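Local coordinates for protein eukaryotic Translation Initiation 4E (PDB 3HXI) that binds the 7-methylguanosine cap of mRNA, probably to start translation, and is captured here with a cap analogue and a 4E-BP peptide on a separate surface, at residues Met105-Ser110 / Cys122-Gln127; Leu12-Ser17 / Glu116-Ile121; Ser47-Thr52 / Phe98-Leu103. One frame throughout, in Å; residues are numbered along the deposited sequence.

Interaction 1: Met105-Ser110 / Cys122-Gln127; sequences MLLIGS and CGAVFQ. With GTG (7-methyl-guanosine-5'-triphosphate-5'-guanosine), chain C.
The amide nitrogen NE2 of Gln127 is gripped by two acceptors, the alpha-phosphate of the cap analogue and the carboxylate of Asp63. It donates to O2A of GTG at 3.2 Å with an N-H...O angle of 157°, a fairly straight bond. The side chain reaches that far because CG lies anti to the carbonyl carbon (chi1 -59°) and the chain is extended beyond CG. Two acceptors on one NE2 are consistent with a fixed flip of the amide.

Further back along the same strand, a small apolar contact ties strand 121-127 to helix 96-108. Leu107 carries it from the helix with a single methyl: its CD2 lies 3.8 Å from Ala124 CB and 3.9 Å from Gly123 C. Ala124 and Leu107 both point across the gap, yet the nearest CA atoms, those of Leu107 and Gly123, remain 7.8 Å apart. Gly123 and Cys122 form a classic beta bulge opposite Trp138. The helix ends in a Schellman motif: Ser110 has positive phi, and Ser110 N bonds Leu107 O at 3.0 Å.

Met66 of strand 63-68 and Trp112 also pack on Leu107. Helix 96-108 thus lies between the bound peptide, which touches Met105, Ile108, Gly109 and Ser110, and the sheet whose strand 121-127 ends at the cap. A helix laid on the back of a curved antiparallel sheet in this way is the eIF4E fold.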
loop_
_atom_site.group_PDB
_atom_site.type_symbol
_atom_site.label_atom_id
_atom_site.label_comp_id
_atom_site.label_asym_id
_atom_site.label_seq_id
_atom_site.Cartn_x
_atom_site.Cartn_y
_atom_site.Cartn_z
ATOM N N MET A 105 -7.598 0.196 -5.010
ATOM C CA MET A 105 -9.033 -0.059 -5.028
ATOM C C MET A 105 -9.445 -0.964 -3.854
ATOM O O MET A 105 -10.418 -0.685 -3.159
ATOM C CB MET A 105 -9.483 -0.637 -6.366
ATOM C CG MET A 105 -9.653 0.430 -7.460
ATOM S SD MET A 105 -10.530 -0.234 -8.911
ATOM C CE MET A 105 -9.368 -1.458 -9.507
ATOM N N LEU A 106 -8.686 -2.030 -3.629
ATOM C CA LEU A 106 -8.957 -2.954 -2.535
ATOM C C LEU A 106 -8.910 -2.200 -1.199
ATOM O O LEU A 106 -9.791 -2.372 -0.354
ATOM C CB LEU A 106 -7.959 -4.118 -2.570
ATOM C CG LEU A 106 -7.878 -5.064 -1.360
ATOM C CD1 LEU A 106 -9.222 -5.716 -1.020
ATOM C CD2 LEU A 106 -6.781 -6.103 -1.579
ATOM N N LEU A 107 -7.912 -1.337 -1.030
ATOM C CA LEU A 107 -7.763 -0.586 0.225
ATOM C C LEU A 107 -8.831 0.492 0.417
ATOM O O LEU A 107 -9.494 0.504 1.446
ATOM C CB LEU A 107 -6.370 0.019 0.369
ATOM C CG LEU A 107 -5.330 -0.835 1.110
ATOM C CD1 LEU A 107 -5.033 -2.116 0.353
ATOM C CD2 LEU A 107 -4.039 -0.044 1.360
ATOM N N ILE A 108 -8.988 1.392 -0.550
ATOM C CA ILE A 108 -9.903 2.540 -0.372
ATOM C C ILE A 108 -11.365 2.080 -0.407
ATOM O O ILE A 108 -12.227 2.666 0.251
ATOM C CB ILE A 108 -9.660 3.685 -1.416
ATOM C CG1 ILE A 108 -10.035 3.240 -2.833
ATOM C CG2 ILE A 108 -8.196 4.220 -1.359
ATOM C CD1 ILE A 108 -11.343 3.912 -3.313
ATOM N N GLY A 109 -11.638 1.019 -1.167
ATOM C CA GLY A 109 -12.981 0.439 -1.210
ATOM C C GLY A 109 -13.259 -0.439 0.000
ATOM O O GLY A 109 -14.386 -0.930 0.162
ATOM N N SER A 110 -12.235 -0.656 0.835
ATOM C CA SER A 110 -12.308 -1.554 2.003
ATOM C C SER A 110 -12.945 -2.901 1.653
ATOM O O SER A 110 -13.834 -3.377 2.362
ATOM C CB SER A 110 -13.066 -0.885 3.168
ATOM O OG SER A 110 -12.922 -1.632 4.375
ATOM N N CYS A 122 -2.955 -0.141 7.447
ATOM C CA CYS A 122 -2.347 1.175 7.602
ATOM C C CYS A 122 -2.193 1.880 6.265
ATOM O O CYS A 122 -2.618 3.021 6.108
ATOM C CB CYS A 122 -0.983 1.057 8.272
ATOM S SG CYS A 122 -1.098 0.435 9.961
ATOM N N GLY A 123 -1.585 1.205 5.295
ATOM C CA GLY A 123 -1.354 1.838 3.997
ATOM C C GLY A 123 -0.668 0.943 2.980
ATOM O O GLY A 123 -0.403 -0.232 3.262
ATOM N N ALA A 124 -0.397 1.504 1.807
ATOM C CA ALA A 124 0.240 0.788 0.699
ATOM C C ALA A 124 1.431 1.598 0.161
ATOM O O ALA A 124 1.470 2.833 0.282
ATOM C CB ALA A 124 -0.765 0.512 -0.412
ATOM N N VAL A 125 2.391 0.898 -0.427
ATOM C CA VAL A 125 3.642 1.514 -0.894
ATOM C C VAL A 125 4.037 0.900 -2.236
ATOM O O VAL A 125 4.043 -0.320 -2.374
ATOM C CB VAL A 125 4.803 1.269 0.099
ATOM C CG1 VAL A 125 6.061 2.092 -0.290
ATOM C CG2 VAL A 125 4.391 1.583 1.542
ATOM N N PHE A 126 4.365 1.750 -3.200
ATOM C CA PHE A 126 4.956 1.319 -4.448
ATOM C C PHE A 126 6.394 1.812 -4.561
ATOM O O PHE A 126 6.653 3.002 -4.438
ATOM C CB PHE A 126 4.162 1.841 -5.641
ATOM C CG PHE A 126 4.753 1.418 -6.949
ATOM C CD1 PHE A 126 4.940 0.067 -7.215
ATOM C CD2 PHE A 126 5.210 2.365 -7.863
ATOM C CE1 PHE A 126 5.523 -0.352 -8.427
ATOM C CE2 PHE A 126 5.803 1.966 -9.065
ATOM C CZ PHE A 126 5.944 0.614 -9.355
ATOM N N GLN A 127 7.319 0.888 -4.794
ATOM C CA GLN A 127 8.749 1.200 -4.853
ATOM C C GLN A 127 9.347 0.671 -6.160
ATOM O O GLN A 127 9.641 -0.511 -6.284
ATOM C CB GLN A 127 9.486 0.620 -3.645
ATOM C CG GLN A 127 8.956 1.150 -2.326
ATOM C CD GLN A 127 9.627 0.500 -1.147
ATOM O OE1 GLN A 127 9.526 -0.715 -0.957
ATOM N NE2 GLN A 127 10.334 1.300 -0.357
HETATM P PA GTG C . 13.817 1.003 1.191
HETATM O O1A GTG C . 13.733 2.139 0.207
HETATM O O2A GTG C . 12.584 0.268 1.669
HETATM O O3A GTG C . 14.879 -0.117 0.747
HETATM P PB GTG C . 15.604 -0.332 -0.653
HETATM O O1B GTG C . 14.608 -0.408 -1.783
HETATM O O2B GTG C . 16.572 -1.488 -0.426
HETATM O O3B GTG C . 16.493 1.006 -0.733
HETATM N N9A GTG C . 13.614 3.837 5.734
HETATM C C8A GTG C . 12.665 3.191 5.050
HETATM N N7A GTG C . 11.494 3.309 5.716
HETATM C C7X GTG C . 10.217 2.718 5.245
HETATM C C5A GTG C . 11.730 4.031 6.814
HETATM C C6A GTG C . 10.884 4.449 7.848
HETATM O O6A GTG C . 9.662 4.174 7.884
HETATM N N1A GTG C . 11.431 5.168 8.860
HETATM C C2A GTG C . 12.764 5.487 8.837
HETATM N N2A GTG C . 13.329 6.204 9.825
HETATM N N3A GTG C . 13.574 5.084 7.833
HETATM C C4A GTG C . 13.062 4.365 6.818
HETATM O O5D GTG C . 14.489 1.603 2.494
HETATM C C5D GTG C . 15.767 2.221 2.390
HETATM C C4D GTG C . 16.138 2.825 3.726
HETATM O O4D GTG C . 15.252 3.902 3.995
HETATM C C3D GTG C . 15.986 1.875 4.896
HETATM O O3D GTG C . 17.121 1.020 5.022
HETATM C C2D GTG C . 15.838 2.840 6.048
HETATM O O2D GTG C . 17.130 3.319 6.450
HETATM C C1D GTG C . 15.054 3.979 5.407
HETATM P PG GTG C . 17.344 1.535 -1.989
HETATM O O1G GTG C . 16.896 0.956 -3.293
HETATM O O2G GTG C . 18.814 1.489 -1.613
HETATM O O5E GTG C . 16.909 3.082 -1.950
HETATM C C5E GTG C . 15.602 3.470 -2.369
HETATM C C4E GTG C . 15.477 4.979 -2.331
HETATM O O4E GTG C . 15.623 5.420 -0.978
HETATM C C3E GTG C . 16.570 5.685 -3.114
HETATM O O3E GTG C . 16.028 6.943 -3.548
HETATM C C2E GTG C . 17.652 5.969 -2.082
HETATM O O2E GTG C . 18.478 7.092 -2.429
HETATM C C1E GTG C . 16.789 6.259 -0.862
HETATM N N9B GTG C . 17.370 5.981 0.466
HETATM C C8B GTG C . 17.744 4.603 0.684
HETATM N N7B GTG C . 18.216 4.660 2.063
HETATM C C5B GTG C . 18.058 5.938 2.521
HETATM C C6B GTG C . 18.339 6.592 3.811
HETATM O O6B GTG C . 18.824 5.886 4.735
HETATM N N1B GTG C . 18.077 7.925 3.925
HETATM C C2B GTG C . 17.547 8.658 2.886
HETATM N N2B GTG C . 17.282 9.982 3.020
HETATM N N3B GTG C . 17.263 8.114 1.677
HETATM C C4B GTG C . 17.486 6.800 1.471
#

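Interaction 2: Leu12-Ser17 / Glu116-Ile121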
loop_
_atom_site.group_PDB
_atom_site.type_symbol
_atom_site.label_atom_id
_atom_site.label_comp_id
_atom_site.label_asym_id
_atom_site.label_seq_id
_atom_site.Cartn_x
_atom_site.Cartn_y
_atom_site.Cartn_z
ATOM N N LEU A 12 -15.758 7.566 1.377
ATOM C CA LEU A 12 -15.032 6.345 1.701
ATOM C C LEU A 12 -15.118 6.024 3.188
ATOM O O LEU A 12 -15.320 6.918 4.019
ATOM C CB LEU A 12 -13.563 6.494 1.313
ATOM C CG LEU A 12 -13.239 6.875 -0.125
ATOM C CD1 LEU A 12 -11.742 7.079 -0.214
ATOM C CD2 LEU A 12 -13.669 5.794 -1.078
ATOM N N GLN A 13 -14.951 4.740 3.498
ATOM C CA GLN A 13 -14.759 4.262 4.876
ATOM C C GLN A 13 -13.709 5.068 5.623
ATOM O O GLN A 13 -13.916 5.411 6.795
ATOM C CB GLN A 13 -14.383 2.773 4.900
ATOM C CG GLN A 13 -14.048 2.249 6.309
ATOM C CD GLN A 13 -15.237 2.360 7.265
ATOM O OE1 GLN A 13 -16.394 2.404 6.838
ATOM N NE2 GLN A 13 -14.951 2.407 8.557
ATOM N N ASP A 14 -12.599 5.387 4.947
ATOM C CA ASP A 14 -11.545 6.195 5.548
ATOM C C ASP A 14 -11.082 7.340 4.681
ATOM O O ASP A 14 -11.212 7.299 3.455
ATOM C CB ASP A 14 -10.323 5.318 5.879
ATOM C CG ASP A 14 -10.470 4.608 7.192
ATOM O OD1 ASP A 14 -10.318 5.280 8.238
ATOM O OD2 ASP A 14 -10.758 3.394 7.185
ATOM N N SER A 15 -10.526 8.355 5.340
ATOM C CA SER A 15 -9.735 9.379 4.678
ATOM C C SER A 15 -8.308 8.869 4.506
ATOM O O SER A 15 -7.761 8.228 5.414
ATOM C CB SER A 15 -9.715 10.661 5.502
ATOM O OG SER A 15 -9.020 11.667 4.803
ATOM N N TRP A 16 -7.728 9.153 3.343
ATOM C CA TRP A 16 -6.385 8.693 2.967
ATOM C C TRP A 16 -5.526 9.856 2.545
ATOM O O TRP A 16 -6.022 10.838 1.980
ATOM C CB TRP A 16 -6.461 7.689 1.797
ATOM C CG TRP A 16 -7.251 6.483 2.093
ATOM C CD1 TRP A 16 -8.603 6.339 1.954
ATOM C CD2 TRP A 16 -6.758 5.218 2.556
ATOM N NE1 TRP A 16 -8.989 5.081 2.342
ATOM C CE2 TRP A 16 -7.877 4.364 2.705
ATOM C CE3 TRP A 16 -5.485 4.728 2.871
ATOM C CZ2 TRP A 16 -7.766 3.046 3.155
ATOM C CZ3 TRP A 16 -5.366 3.403 3.305
ATOM C CH2 TRP A 16 -6.504 2.581 3.453
ATOM N N SER A 17 -4.224 9.738 2.796
ATOM C CA SER A 17 -3.271 10.713 2.287
ATOM C C SER A 17 -2.243 10.051 1.370
ATOM O O SER A 17 -1.886 8.883 1.558
ATOM C CB SER A 17 -2.601 11.464 3.425
ATOM O OG SER A 17 -3.578 12.236 4.112
ATOM N N GLU A 116 -12.603 -6.402 10.935
ATOM C CA GLU A 116 -11.325 -6.618 11.590
ATOM C C GLU A 116 -10.127 -6.526 10.638
ATOM O O GLU A 116 -9.076 -6.005 11.011
ATOM C CB GLU A 116 -11.321 -7.969 12.302
ATOM C CG GLU A 116 -10.035 -8.261 13.057
ATOM C CD GLU A 116 -9.955 -7.564 14.421
ATOM O OE1 GLU A 116 -10.960 -6.992 14.899
ATOM O OE2 GLU A 116 -8.862 -7.607 15.024
ATOM N N GLU A 117 -10.281 -7.028 9.416
ATOM C CA GLU A 117 -9.207 -6.891 8.422
ATOM C C GLU A 117 -8.957 -5.434 8.066
ATOM O O GLU A 117 -7.809 -5.005 7.947
ATOM C CB GLU A 117 -9.517 -7.692 7.170
ATOM C CG GLU A 117 -9.427 -9.198 7.366
ATOM C CD GLU A 117 -10.078 -9.957 6.241
ATOM O OE1 GLU A 117 -11.319 -10.107 6.278
ATOM O OE2 GLU A 117 -9.355 -10.396 5.311
ATOM N N ASP A 118 -10.034 -4.667 7.891
ATOM C CA ASP A 118 -9.906 -3.245 7.580
ATOM C C ASP A 118 -9.178 -2.498 8.689
ATOM O O ASP A 118 -8.387 -1.570 8.429
ATOM C CB ASP A 118 -11.284 -2.636 7.330
ATOM C CG ASP A 118 -11.217 -1.165 6.992
ATOM O OD1 ASP A 118 -10.959 -0.826 5.825
ATOM O OD2 ASP A 118 -11.426 -0.350 7.907
ATOM N N ARG A 119 -9.465 -2.892 9.932
ATOM C CA ARG A 119 -8.815 -2.296 11.104
ATOM C C ARG A 119 -7.292 -2.491 11.099
ATOM O O ARG A 119 -6.569 -1.676 11.657
ATOM C CB ARG A 119 -9.433 -2.835 12.403
ATOM C CG ARG A 119 -10.904 -2.427 12.591
ATOM C CD ARG A 119 -11.430 -2.738 14.007
ATOM N NE ARG A 119 -11.768 -4.152 14.180
ATOM C CZ ARG A 119 -13.018 -4.619 14.185
ATOM N NH1 ARG A 119 -13.252 -5.909 14.339
ATOM N NH2 ARG A 119 -14.038 -3.793 14.034
ATOM N N GLN A 120 -6.824 -3.571 10.475
ATOM C CA GLN A 120 -5.388 -3.865 10.442
ATOM C C GLN A 120 -4.667 -2.950 9.467
ATOM O O GLN A 120 -3.455 -2.731 9.589
ATOM C CB GLN A 120 -5.127 -5.325 10.030
ATOM C CG GLN A 120 -5.213 -6.344 11.135
ATOM C CD GLN A 120 -4.234 -6.047 12.257
ATOM O OE1 GLN A 120 -3.003 -6.047 12.062
ATOM N NE2 GLN A 120 -4.773 -5.765 13.423
ATOM N N ILE A 121 -5.408 -2.417 8.497
ATOM C CA ILE A 121 -4.777 -1.725 7.362
ATOM C C ILE A 121 -4.230 -0.359 7.756
ATOM O O ILE A 121 -4.957 0.483 8.314
ATOM C CB ILE A 121 -5.746 -1.584 6.135
ATOM C CG1 ILE A 121 -6.204 -2.960 5.614
ATOM C CG2 ILE A 121 -5.100 -0.713 5.017
ATOM C CD1 ILE A 121 -5.109 -3.884 5.061
HETATM O O HOH W 1 -11.002 1.884 4.955
#
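This is a part apolar, part water-bridged contact near the bound peptide, between the corner of strand 11-21 and the short helix 115-120 that runs into strand 121-127. Its polar half is the pair Asp14 and Asp118, whose side chains reach toward each other from the two segments with carboxylate planes only 18° apart. Their OD2 atoms stand 3.9 Å from each other, and two carboxylates this near would probably repel if both are charged. One water bridges them, donating to Asp14 OD2 at 2.7 Å and to Asp118 OD1 at 2.8 Å. With CG anti to the backbone N (chi1 -180°), Asp118 extends from the helix toward the strand, and its OD1 is also hydrogen-bonded to Ser110 OG. Lys68, which donates to Asp118 O and makes a long, weak ion pair with Asp14, and a basic side chain of the bound peptide packed on Asp118 probably offset some of the negative charge.

The apolar half is one touch: Trp16 CH2 meets Ile121 CG2 at 3.9 Å, the methyl lying in the indole plane at the ring edge. Gln13 brings its CG to 4.0 Å from Asp118 OD2, while its OE1 hydrogen-bonds the backbone of the bound peptide.

Trp16 also packs against the ring of Phe39 on strand 33-41. Leu107 and Ile108 of helix 96-108 touch the Trp16 side chain, and Leu107 touches Ile121 too, so that helix lies against both halves of the apolar pair.

Interaction 3: Ser47-Thr52 / Phe98-Leu103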
loop_
_atom_site.group_PDB
_atom_site.type_symbol
_atom_site.label_atom_id
_atom_site.label_comp_id
_atom_site.label_asym_id
_atom_site.label_seq_id
_atom_site.Cartn_x
_atom_site.Cartn_y
_atom_site.Cartn_z
ATOM N N SER A 47 -9.157 11.254 -8.839
ATOM C CA SER A 47 -8.536 12.514 -9.264
ATOM C C SER A 47 -7.059 12.593 -8.864
ATOM O O SER A 47 -6.224 13.090 -9.632
ATOM C CB SER A 47 -9.312 13.723 -8.734
ATOM O OG SER A 47 -10.510 13.913 -9.471
ATOM N N VAL A 48 -6.735 12.108 -7.674
ATOM C CA VAL A 48 -5.341 11.990 -7.243
ATOM C C VAL A 48 -4.535 11.161 -8.247
ATOM O O VAL A 48 -3.453 11.576 -8.670
ATOM C CB VAL A 48 -5.206 11.332 -5.847
ATOM C CG1 VAL A 48 -3.735 11.315 -5.406
ATOM C CG2 VAL A 48 -6.079 12.053 -4.807
ATOM N N LEU A 49 -5.051 9.983 -8.617
ATOM C CA LEU A 49 -4.315 9.097 -9.518
ATOM C C LEU A 49 -4.159 9.723 -10.916
ATOM O O LEU A 49 -3.092 9.617 -11.525
ATOM C CB LEU A 49 -4.942 7.702 -9.589
ATOM C CG LEU A 49 -4.801 6.826 -8.330
ATOM C CD1 LEU A 49 -5.430 5.449 -8.591
ATOM C CD2 LEU A 49 -3.356 6.662 -7.885
ATOM N N THR A 50 -5.204 10.410 -11.385
ATOM C CA THR A 50 -5.171 11.091 -12.694
ATOM C C THR A 50 -4.214 12.301 -12.748
ATOM O O THR A 50 -3.843 12.765 -13.840
ATOM C CB THR A 50 -6.592 11.534 -13.131
ATOM O OG1 THR A 50 -7.430 10.383 -13.250
ATOM C CG2 THR A 50 -6.563 12.248 -14.487
ATOM N N HIS A 51 -3.828 12.816 -11.585
ATOM C CA HIS A 51 -3.014 14.029 -11.511
ATOM C C HIS A 51 -1.622 13.815 -10.922
ATOM O O HIS A 51 -0.926 14.775 -10.582
ATOM C CB HIS A 51 -3.752 15.096 -10.710
ATOM C CG HIS A 51 -5.025 15.547 -11.354
ATOM N ND1 HIS A 51 -6.132 15.929 -10.629
ATOM C CD2 HIS A 51 -5.371 15.664 -12.660
ATOM C CE1 HIS A 51 -7.102 16.276 -11.457
ATOM N NE2 HIS A 51 -6.669 16.119 -12.695
ATOM N N THR A 52 -1.228 12.556 -10.777
ATOM C CA THR A 52 0.094 12.222 -10.276
ATOM C C THR A 52 0.669 11.156 -11.189
ATOM O O THR A 52 -0.066 10.544 -11.964
ATOM C CB THR A 52 0.055 11.717 -8.820
ATOM O OG1 THR A 52 -0.855 10.614 -8.728
ATOM C CG2 THR A 52 -0.404 12.823 -7.873
ATOM N N PHE A 98 -1.571 -1.733 -13.217
ATOM C CA PHE A 98 -2.633 -2.670 -12.788
ATOM C C PHE A 98 -2.457 -3.033 -11.308
ATOM O O PHE A 98 -3.412 -2.935 -10.516
ATOM C CB PHE A 98 -2.619 -3.934 -13.677
ATOM C CG PHE A 98 -3.574 -5.010 -13.234
ATOM C CD1 PHE A 98 -4.930 -4.951 -13.596
ATOM C CD2 PHE A 98 -3.127 -6.078 -12.454
ATOM C CE1 PHE A 98 -5.826 -5.948 -13.172
ATOM C CE2 PHE A 98 -4.003 -7.084 -12.029
ATOM C CZ PHE A 98 -5.355 -7.024 -12.383
ATOM N N LEU A 99 -1.251 -3.447 -10.933
ATOM C CA LEU A 99 -0.985 -3.845 -9.538
ATOM C C LEU A 99 -1.334 -2.725 -8.557
ATOM O O LEU A 99 -2.015 -2.955 -7.559
ATOM C CB LEU A 99 0.490 -4.227 -9.329
ATOM C CG LEU A 99 0.985 -5.520 -9.987
ATOM C CD1 LEU A 99 2.466 -5.729 -9.676
ATOM C CD2 LEU A 99 0.165 -6.743 -9.526
ATOM N N TRP A 100 -0.852 -1.527 -8.850
ATOM C CA TRP A 100 -1.097 -0.367 -7.971
ATOM C C TRP A 100 -2.561 0.003 -7.929
ATOM O O TRP A 100 -3.121 0.169 -6.854
ATOM C CB TRP A 100 -0.269 0.821 -8.424
ATOM C CG TRP A 100 -0.169 1.972 -7.458
ATOM C CD1 TRP A 100 -0.428 3.276 -7.743
ATOM C CD2 TRP A 100 0.242 1.933 -6.074
ATOM N NE1 TRP A 100 -0.200 4.067 -6.623
ATOM C CE2 TRP A 100 0.205 3.265 -5.590
ATOM C CE3 TRP A 100 0.631 0.911 -5.201
ATOM C CZ2 TRP A 100 0.543 3.603 -4.255
ATOM C CZ3 TRP A 100 0.968 1.244 -3.865
ATOM C CH2 TRP A 100 0.917 2.585 -3.415
ATOM N N ASP A 101 -3.197 0.124 -9.095
ATOM C CA ASP A 101 -4.630 0.452 -9.127
ATOM C C ASP A 101 -5.508 -0.591 -8.418
ATOM O O ASP A 101 -6.405 -0.224 -7.687
ATOM C CB ASP A 101 -5.134 0.636 -10.559
ATOM C CG ASP A 101 -4.573 1.883 -11.235
ATOM O OD1 ASP A 101 -3.953 2.741 -10.550
ATOM O OD2 ASP A 101 -4.766 2.001 -12.480
ATOM N N GLU A 102 -5.250 -1.881 -8.637
ATOM C CA GLU A 102 -6.031 -2.932 -7.972
ATOM C C GLU A 102 -5.806 -2.889 -6.462
ATOM O O GLU A 102 -6.746 -3.081 -5.659
ATOM C CB GLU A 102 -5.639 -4.321 -8.491
ATOM C CG GLU A 102 -6.048 -4.588 -9.948
ATOM C CD GLU A 102 -7.546 -4.399 -10.182
ATOM O OE1 GLU A 102 -8.375 -4.895 -9.383
ATOM O OE2 GLU A 102 -7.887 -3.785 -11.201
ATOM N N LEU A 103 -4.554 -2.672 -6.080
ATOM C CA LEU A 103 -4.211 -2.627 -4.665
ATOM C C LEU A 103 -4.942 -1.475 -3.975
ATOM O O LEU A 103 -5.578 -1.672 -2.924
ATOM C CB LEU A 103 -2.698 -2.541 -4.444
ATOM C CG LEU A 103 -2.232 -2.754 -2.983
ATOM C CD1 LEU A 103 -2.634 -4.146 -2.481
ATOM C CD2 LEU A 103 -0.736 -2.519 -2.828
#
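The indole of Trp100 and the carboxylate of Asp101 are the two flat groups that receive Leu49, the residue of 47-52 that carries this contact. Leu49 CD2 approaches the Trp100 ring obliquely, 4.3 Å from NE1 and 4.5 Å from CD1. The other methyl, Leu49 CD1, lies 3.7 Å from Asp101 OD1. One leucine therefore splits its branches between an aromatic ring and a carboxylate oxygen. Within the helix, a further flat group is covered: one face of the Phe98 ring carries Glu102 CG, 3.4 Å above the plane and displaced toward the rim.

Leu49 and Asp101 run alongside one another in opposite senses, and their CA atoms, the nearest pair across the segments, are 8.7 Å apart. Asp101 leaves its helix with CG beside the backbone N (chi1 -69°), which swings the carboxylate toward Leu49. The polar ends are satisfied by neighbours: Asp101 OD1 forms a salt bridge with Arg54, and Trp100 NE1 donates to Tyr18 OH. Asp101 OD2 and Glu102 OE1 form salt bridges with basic side chains of the bound peptide, so this helix also holds the 4E-BP peptide.

In the last turn of helix 42-50, Val48 O accepts bonds from Thr52 OG1 at 2.8 Å and His51 N at 3.2 Å, both donors lying just past the helix end. They approach from opposite faces of its carbonyl plane, the hydroxyl standing 36° out of it, and together they pin the turn.

The contact is helix-to-helix packing about 13 Å from the cap analogue, measured from the Trp100 side chain. Tyr18 of strand 11-21 touches Val48, Leu49 and Thr52, setting helix 42-50 against that strand. Helix 96-108 rests through Leu99, Trp100 and Leu103 on strand 134-139 and through Leu99, Glu102 and Leu103 on helix 145-159.

From the N terminus, strand 11-21 opens interaction 2 and helix 42-50 opens interaction 3. Interaction 3 closes first, when helix 96-108 arrives at 98-103, so its loop falls wholly within that of interaction 2. The same helix then opens interaction 1 at 105-110. Interaction 2 closes at 116-121 before interaction 1 closes at 122-127, so these two cross, whereas interactions 3 and 1 follow in series. Helix 96-108 is shared by interactions 1 and 3, and the Trp100 ring packs on the backbone of 124-126. Interaction 3 joins helix 42-50 to helix 96-108, interaction 1 joins that helix to strand 121-127, and interaction 2 joins helix 115-120 to strand 11-21.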